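Local coordinates for N-isopropylammelide isopropylaminohydrolase (Burkholderia multivorans ATCC 17616, PDB 6NBO), which binds zinc and belongs to the amidohydrolase family, whose members are built on a TIM-barrel fold, at residues M9-A21 and A43-A57. Sequence-based numbering, arbitrary orientation. Where two conformers were deposited one is given.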
ATOM      1  N   MET A   9      22.967  23.052  -3.070  1.00 74.61           N
ATOM      2  CA  MET A   9      22.395  21.717  -2.940  1.00 80.04           C
ATOM      3  C   MET A   9      22.951  20.991  -1.717  1.00 76.59           C
ATOM      4  O   MET A   9      24.124  21.136  -1.372  1.00 83.26           O
ATOM      5  CB  MET A   9      22.661  20.892  -4.197  1.00 87.02           C
ATOM      6  CG  MET A   9      21.846  19.612  -4.265  1.00 88.58           C
ATOM      7  SD  MET A   9      22.547  18.419  -5.412  1.00 91.40           S
ATOM      8  CE  MET A   9      24.185  18.207  -4.712  1.00 84.92           C
ATOM      9  N   THR A  10      22.101  20.200  -1.072  1.00 71.60           N
ATOM     10  CA  THR A  10      22.442  19.532   0.175  1.00 65.79           C
ATOM     11  C   THR A  10      22.952  18.117  -0.087  1.00 58.25           C
ATOM     12  O   THR A  10      22.428  17.403  -0.952  1.00 42.24           O
ATOM     13  CB  THR A  10      21.228  19.488   1.107  1.00 60.66           C
ATOM     14  N   ALA A  11      23.986  17.723   0.660  1.00 50.66           N
ATOM     15  CA  ALA A  11      24.500  16.357   0.655  1.00 40.37           C
ATOM     16  C   ALA A  11      24.451  15.777   2.062  1.00 39.24           C
ATOM     17  O   ALA A  11      24.703  16.486   3.046  1.00 41.65           O
ATOM     18  CB  ALA A  11      25.933  16.293   0.132  1.00 35.74           C
ATOM     19  N   LEU A  12      24.148  14.479   2.146  1.00 33.62           N
ATOM     20  CA  LEU A  12      24.085  13.746   3.406  1.00 32.13           C
ATOM     21  C   LEU A  12      24.827  12.430   3.241  1.00 22.36           C
ATOM     22  O   LEU A  12      24.501  11.637   2.354  1.00 27.78           O
ATOM     23  CB  LEU A  12      22.638  13.483   3.826  1.00 29.44           C
ATOM     24  CG  LEU A  12      22.457  12.651   5.099  1.00 27.04           C
ATOM     25  CD1 LEU A  12      23.014  13.374   6.310  1.00 31.81           C
ATOM     26  CD2 LEU A  12      20.973  12.335   5.283  1.00 36.22           C
ATOM     27  N   LEU A  13      25.830  12.206   4.081  1.00 29.78           N
ATOM     28  CA  LEU A  13      26.585  10.960   4.089  1.00 30.23           C
ATOM     29  C   LEU A  13      26.171  10.183   5.332  1.00 24.35           C
ATOM     30  O   LEU A  13      26.467  10.600   6.456  1.00 30.53           O
ATOM     31  CB  LEU A  13      28.093  11.220   4.075  1.00 26.20           C
ATOM     32  CG  LEU A  13      28.979   9.967   4.130  1.00 27.92           C
ATOM     33  CD1 LEU A  13      28.667   9.032   2.967  1.00 26.74           C
ATOM     34  CD2 LEU A  13      30.447  10.352   4.128  1.00 32.93           C
ATOM     35  N   ILE A  14      25.487   9.065   5.123  1.00 26.75           N
ATOM     36  CA  ILE A  14      25.127   8.150   6.201  1.00 26.59           C
ATOM     37  C   ILE A  14      26.208   7.078   6.259  1.00 30.14           C
ATOM     38  O   ILE A  14      26.314   6.243   5.357  1.00 32.62           O
ATOM     39  CB  ILE A  14      23.749   7.523   5.967  1.00 26.75           C
ATOM     40  CG1 ILE A  14      22.681   8.614   5.772  1.00 26.14           C
ATOM     41  CG2 ILE A  14      23.407   6.561   7.117  1.00 26.74           C
ATOM     42  CD1 ILE A  14      21.299   8.042   5.345  1.00 27.70           C
ATOM     43  N   ARG A  15      27.017   7.103   7.311  1.00 28.88           N
ATOM     44  CA  ARG A  15      28.135   6.186   7.424  1.00 33.68           C
ATOM     45  C   ARG A  15      27.747   4.928   8.186  1.00 32.94           C
ATOM     46  O   ARG A  15      26.953   4.973   9.126  1.00 32.87           O
ATOM     47  CB  ARG A  15      29.306   6.850   8.136  1.00 33.87           C
ATOM     48  CG  ARG A  15      30.123   7.772   7.246  1.00 33.03           C
ATOM     49  CD  ARG A  15      31.282   8.329   8.031  1.00 40.76           C
ATOM     50  NE  ARG A  15      32.104   9.208   7.212  1.00 36.43           N
ATOM     51  CZ  ARG A  15      32.751  10.265   7.687  1.00 49.11           C
ATOM     52  NH1 ARG A  15      32.662  10.572   8.978  1.00 49.46           N
ATOM     53  NH2 ARG A  15      33.482  11.017   6.875  1.00 51.04           N
ATOM     54  N   ASN A  16      28.353   3.806   7.787  1.00 32.28           N
ATOM     55  CA  ASN A  16      28.443   2.610   8.627  1.00 32.57           C
ATOM     56  C   ASN A  16      27.060   2.000   8.893  1.00 33.30           C
ATOM     57  O   ASN A  16      26.614   1.874  10.037  1.00 33.86           O
ATOM     58  CB  ASN A  16      29.167   2.945   9.938  1.00 38.16           C
ATOM     59  CG  ASN A  16      29.384   1.735  10.817  1.00 47.11           C
ATOM     60  OD1 ASN A  16      29.414   0.602  10.338  1.00 61.11           O
ATOM     61  ND2 ASN A  16      29.533   1.968  12.116  1.00 53.35           N
ATOM     62  N   VAL A  17      26.381   1.628   7.807  1.00 31.76           N
ATOM     63  CA  VAL A  17      25.101   0.927   7.880  1.00 30.95           C
ATOM     64  C   VAL A  17      25.206  -0.376   7.099  1.00 38.10           C
ATOM     65  O   VAL A  17      26.134  -0.594   6.327  1.00 40.21           O
ATOM     66  CB  VAL A  17      23.932   1.771   7.356  1.00 26.13           C
ATOM     67  CG1 VAL A  17      23.711   2.990   8.249  1.00 27.23           C
ATOM     68  CG2 VAL A  17      24.182   2.174   5.903  1.00 28.38           C
ATOM     69  N   ARG A  18      24.226  -1.245   7.311  1.00 32.74           N
ATOM     70  CA  ARG A  18      24.177  -2.551   6.674  1.00 32.65           C
ATOM     71  C   ARG A  18      22.848  -2.682   5.947  1.00 41.15           C
ATOM     72  O   ARG A  18      21.795  -2.358   6.505  1.00 34.30           O
ATOM     73  CB  ARG A  18      24.333  -3.670   7.698  1.00 33.26           C
ATOM     74  CG  ARG A  18      25.733  -3.787   8.319  1.00 34.36           C
ATOM     75  CD  ARG A  18      25.711  -4.753   9.503  1.00 42.31           C
ATOM     76  NE  ARG A  18      24.755  -4.314  10.515  1.00 41.39           N
ATOM     77  CZ  ARG A  18      23.766  -5.060  10.991  1.00 47.19           C
ATOM     78  NH1 ARG A  18      23.605  -6.306  10.565  1.00 45.39           N
ATOM     79  NH2 ARG A  18      22.942  -4.562  11.907  1.00 41.42           N
ATOM     80  N   THR A  19      22.886  -3.137   4.705  1.00 40.76           N
ATOM     81  CA  THR A  19      21.634  -3.381   4.003  1.00 42.36           C
ATOM     82  C   THR A  19      21.096  -4.785   4.254  1.00 51.38           C
ATOM     83  O   THR A  19      20.009  -5.115   3.771  1.00 48.11           O
ATOM     84  CB  THR A  19      21.814  -3.143   2.507  1.00 46.64           C
ATOM     85  OG1 THR A  19      22.818  -4.032   2.011  1.00 52.08           O
ATOM     86  CG2 THR A  19      22.237  -1.698   2.250  1.00 39.92           C
ATOM     87  N   GLY A  20      21.818  -5.606   5.010  1.00 57.62           N
ATOM     88  CA  GLY A  20      21.356  -6.936   5.349  1.00 62.88           C
ATOM     89  C   GLY A  20      22.513  -7.885   5.567  1.00 79.05           C
ATOM     90  O   GLY A  20      23.462  -7.557   6.287  1.00 68.31           O
ATOM     91  N   ALA A  21      22.436  -9.068   4.958  1.00 97.22           N
ATOM     92  CA  ALA A  21      23.549 -10.016   4.940  1.00107.58           C
ATOM     93  C   ALA A  21      24.521  -9.556   3.862  1.00116.23           C
ATOM     94  O   ALA A  21      24.482 -10.006   2.716  1.00131.05           O
ATOM     95  CB  ALA A  21      23.059 -11.437   4.695  1.00108.40           C
ATOM     96  N   ALA A  43      33.756  12.212   1.623  1.00 35.48           N
ATOM     97  CA  ALA A  43      32.732  13.204   1.903  1.00 42.90           C
ATOM     98  C   ALA A  43      32.901  14.381   0.955  1.00 32.11           C
ATOM     99  O   ALA A  43      33.974  14.990   0.935  1.00 34.17           O
ATOM    100  CB  ALA A  43      32.831  13.680   3.344  1.00 45.17           C
ATOM    101  N   PRO A  44      31.903  14.711   0.137  1.00 31.26           N
ATOM    102  CA  PRO A  44      31.959  15.974  -0.589  1.00 34.78           C
ATOM    103  C   PRO A  44      32.118  17.121   0.383  1.00 38.16           C
ATOM    104  O   PRO A  44      31.639  17.054   1.532  1.00 41.47           O
ATOM    105  CB  PRO A  44      30.604  16.027  -1.311  1.00 34.32           C
ATOM    106  CG  PRO A  44      30.149  14.610  -1.397  1.00 31.04           C
ATOM    107  CD  PRO A  44      30.685  13.936  -0.161  1.00 29.06           C
ATOM    108  N   PRO A  45      32.817  18.179  -0.010  1.00 39.71           N
ATOM    109  CA  PRO A  45      33.008  19.318   0.898  1.00 39.86           C
ATOM    110  C   PRO A  45      31.676  19.821   1.446  1.00 46.17           C
ATOM    111  O   PRO A  45      30.687  19.921   0.720  1.00 44.93           O
ATOM    112  CB  PRO A  45      33.695  20.361   0.008  1.00 48.18           C
ATOM    113  CG  PRO A  45      34.388  19.547  -1.046  1.00 41.89           C
ATOM    114  CD  PRO A  45      33.509  18.362  -1.298  1.00 38.68           C
ATOM    115  N   GLY A  46      31.638  20.075   2.756  1.00 51.61           N
ATOM    116  CA  GLY A  46      30.472  20.657   3.405  1.00 47.97           C
ATOM    117  C   GLY A  46      29.303  19.726   3.632  1.00 52.58           C
ATOM    118  O   GLY A  46      28.224  20.185   4.022  1.00 53.92           O
ATOM    119  N   CYS A  47      29.478  18.435   3.417  1.00 40.39           N
ATOM    120  CA  CYS A  47      28.397  17.468   3.498  0.56 35.49           C
ATOM    121  C   CYS A  47      28.051  17.168   4.957  1.00 35.59           C
ATOM    122  O   CYS A  47      28.949  17.036   5.790  1.00 42.46           O
ATOM    123  CB  CYS A  47      28.849  16.204   2.761  0.56 36.77           C
ATOM    124  SG  CYS A  47      27.833  14.755   2.801  0.56 33.03           S
ATOM    125  N   ALA A  48      26.763  17.053   5.260  1.00 38.16           N
ATOM    126  CA  ALA A  48      26.350  16.608   6.584  1.00 43.70           C
ATOM    127  C   ALA A  48      26.690  15.131   6.771  1.00 38.40           C
ATOM    128  O   ALA A  48      26.666  14.339   5.826  1.00 31.49           O
ATOM    129  CB  ALA A  48      24.848  16.824   6.782  1.00 42.17           C
ATOM    130  N   ILE A  49      27.024  14.766   8.007  1.00 44.85           N
ATOM    131  CA  ILE A  49      27.414  13.404   8.357  1.00 38.69           C
ATOM    132  C   ILE A  49      26.389  12.843   9.328  1.00 36.03           C
ATOM    133  O   ILE A  49      26.056  13.491  10.327  1.00 38.41           O
ATOM    134  CB  ILE A  49      28.816  13.358   8.995  1.00 45.81           C
ATOM    135  CG1 ILE A  49      29.850  14.044   8.100  1.00 44.68           C
ATOM    136  CG2 ILE A  49      29.214  11.914   9.272  1.00 48.16           C
ATOM    137  CD1 ILE A  49      30.012  13.367   6.774  1.00 42.94           C
ATOM    138  N   GLU A  50      25.907  11.637   9.052  1.00 34.61           N
ATOM    139  CA  GLU A  50      25.056  10.903   9.981  1.00 40.86           C
ATOM    140  C   GLU A  50      25.744   9.578  10.297  1.00 35.93           C
ATOM    141  O   GLU A  50      26.022   8.790   9.388  1.00 37.82           O
ATOM    142  CB  GLU A  50      23.667  10.695   9.368  1.00 33.31           C
ATOM    143  CG  GLU A  50      22.643  10.121  10.285  1.00 42.28           C
ATOM    144  CD  GLU A  50      22.201  11.083  11.368  1.00 34.60           C
ATOM    145  OE1 GLU A  50      22.309  12.320  11.194  1.00 39.10           O
ATOM    146  OE2 GLU A  50      21.733  10.583  12.399  1.00 42.39           O
ATOM    147  N   GLU A  51      26.049   9.344  11.571  1.00 35.07           N
ATOM    148  CA  GLU A  51      26.711   8.101  11.966  1.00 34.99           C
ATOM    149  C   GLU A  51      25.660   7.009  12.147  1.00 39.50           C
ATOM    150  O   GLU A  51      24.863   7.057  13.087  1.00 39.33           O
ATOM    151  CB  GLU A  51      27.533   8.301  13.238  1.00 44.60           C
ATOM    152  CG  GLU A  51      28.777   9.195  13.056  1.00 52.13           C
ATOM    153  CD  GLU A  51      29.809   8.623  12.074  1.00 65.70           C
ATOM    154  OE1 GLU A  51      29.720   7.423  11.732  1.00 63.56           O
ATOM    155  OE2 GLU A  51      30.719   9.376  11.648  1.00 62.82           O
ATOM    156  N   GLY A  52      25.660   6.019  11.246  1.00 43.78           N
ATOM    157  CA  GLY A  52      24.686   4.941  11.305  1.00 35.85           C
ATOM    158  C   GLY A  52      24.939   3.911  12.389  1.00 42.30           C
ATOM    159  O   GLY A  52      24.022   3.158  12.732  1.00 38.20           O
ATOM    160  N   ALA A  53      26.166   3.843  12.910  1.00 40.69           N
ATOM    161  CA  ALA A  53      26.510   2.991  14.055  1.00 48.82           C
ATOM    162  C   ALA A  53      26.128   1.529  13.820  1.00 48.87           C
ATOM    163  O   ALA A  53      25.693   0.823  14.733  1.00 44.87           O
ATOM    164  CB  ALA A  53      25.872   3.519  15.341  1.00 49.09           C
ATOM    165  N   GLY A  54      26.295   1.066  12.584  1.00 41.28           N
ATOM    166  CA  GLY A  54      26.080  -0.330  12.273  1.00 40.67           C
ATOM    167  C   GLY A  54      24.636  -0.741  12.143  1.00 35.78           C
ATOM    168  O   GLY A  54      24.357  -1.941  12.072  1.00 35.08           O
ATOM    169  N   ALA A  55      23.712   0.212  12.109  1.00 35.18           N
ATOM    170  CA  ALA A  55      22.302  -0.105  11.962  1.00 39.57           C
ATOM    171  C   ALA A  55      22.018  -0.695  10.586  1.00 35.49           C
ATOM    172  O   ALA A  55      22.734  -0.452   9.611  1.00 30.52           O
ATOM    173  CB  ALA A  55      21.444   1.146  12.149  1.00 30.57           C
ATOM    174  N   ILE A  56      20.935  -1.466  10.510  1.00 30.91           N
ATOM    175  CA  ILE A  56      20.411  -1.876   9.210  1.00 28.21           C
ATOM    176  C   ILE A  56      19.748  -0.686   8.536  1.00 29.52           C
ATOM    177  O   ILE A  56      18.951   0.036   9.150  1.00 29.43           O
ATOM    178  CB  ILE A  56      19.435  -3.054   9.362  1.00 29.80           C
ATOM    179  CG1 ILE A  56      20.212  -4.361   9.519  1.00 30.00           C
ATOM    180  CG2 ILE A  56      18.457  -3.100   8.157  1.00 27.55           C
ATOM    181  CD1 ILE A  56      19.340  -5.584   9.741  1.00 35.94           C
ATOM    182  N   ALA A  57      20.082  -0.463   7.268  1.00 27.79           N
ATOM    183  CA  ALA A  57      19.417   0.529   6.442  1.00 23.25           C
ATOM    184  C   ALA A  57      18.392  -0.171   5.557  1.00 32.01           C
ATOM    185  O   ALA A  57      18.725  -1.117   4.834  1.00 26.11           O
ATOM    186  CB  ALA A  57      20.422   1.310   5.584  1.00 26.13           C
TER
HETATM  187  O   HOH W   1      28.770   5.140  12.821  1.00 32.93           O
HETATM  188  O   HOH W   2      18.131  -3.154   3.204  1.00 31.08           O
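R18 reaches across to the turn G52-A55 and grips one carbonyl oxygen with two nitrogens. NE lies 2.9 Å and NH2 3.0 Å from G54 O, which sits in the guanidinium plane. The side chain bends at chi3 (-58°) to present this edge, and CG1 of I56 lies over one face of the group. NH1 and NH2 also bond the carbonyls of M373 and A372, so the rotation of the guanidinium is fixed. Beside it A57 N donates to R18 O (2.7 Å), and R18 N to A55 O. V17 fills the buried side: its CG2 meets A57 CB, and its CG1 lies against CA of G52, which has no side chain.

From A11 to R15 the chain runs parallel to 48-51, an edge strand of a small four-stranded sheet well away from the zinc site. L13 is bonded through both its N-H, to A48 O, and its O, from E50 N, each nearly straight at 174°. L12 and I14 share one face with A48 and E50. This face packs against strands 367-370 and 393-397, and E50 forms a salt bridge with R397. On the other face I49 and E51 are exposed, while L13 is buried beneath. I49 CD1 lies 3.9 Å from L13 CB, the two side chains side by side, and also over one face of the R15 guanidinium, offset toward the rim. E51 OE2 approaches the edge of that group, 3.5 Å from R15 NH1, with the two planes 40° apart. This is a long salt bridge. E51 OE1 instead takes a bond from a water, 2.7 Å away, which also accepts from A53 N.

Backbone hydrogen bonds thus hold the whole length. The R18 grip reinforces one end, whereas the R15-E51 pair, probably weakened by solvent, adds little.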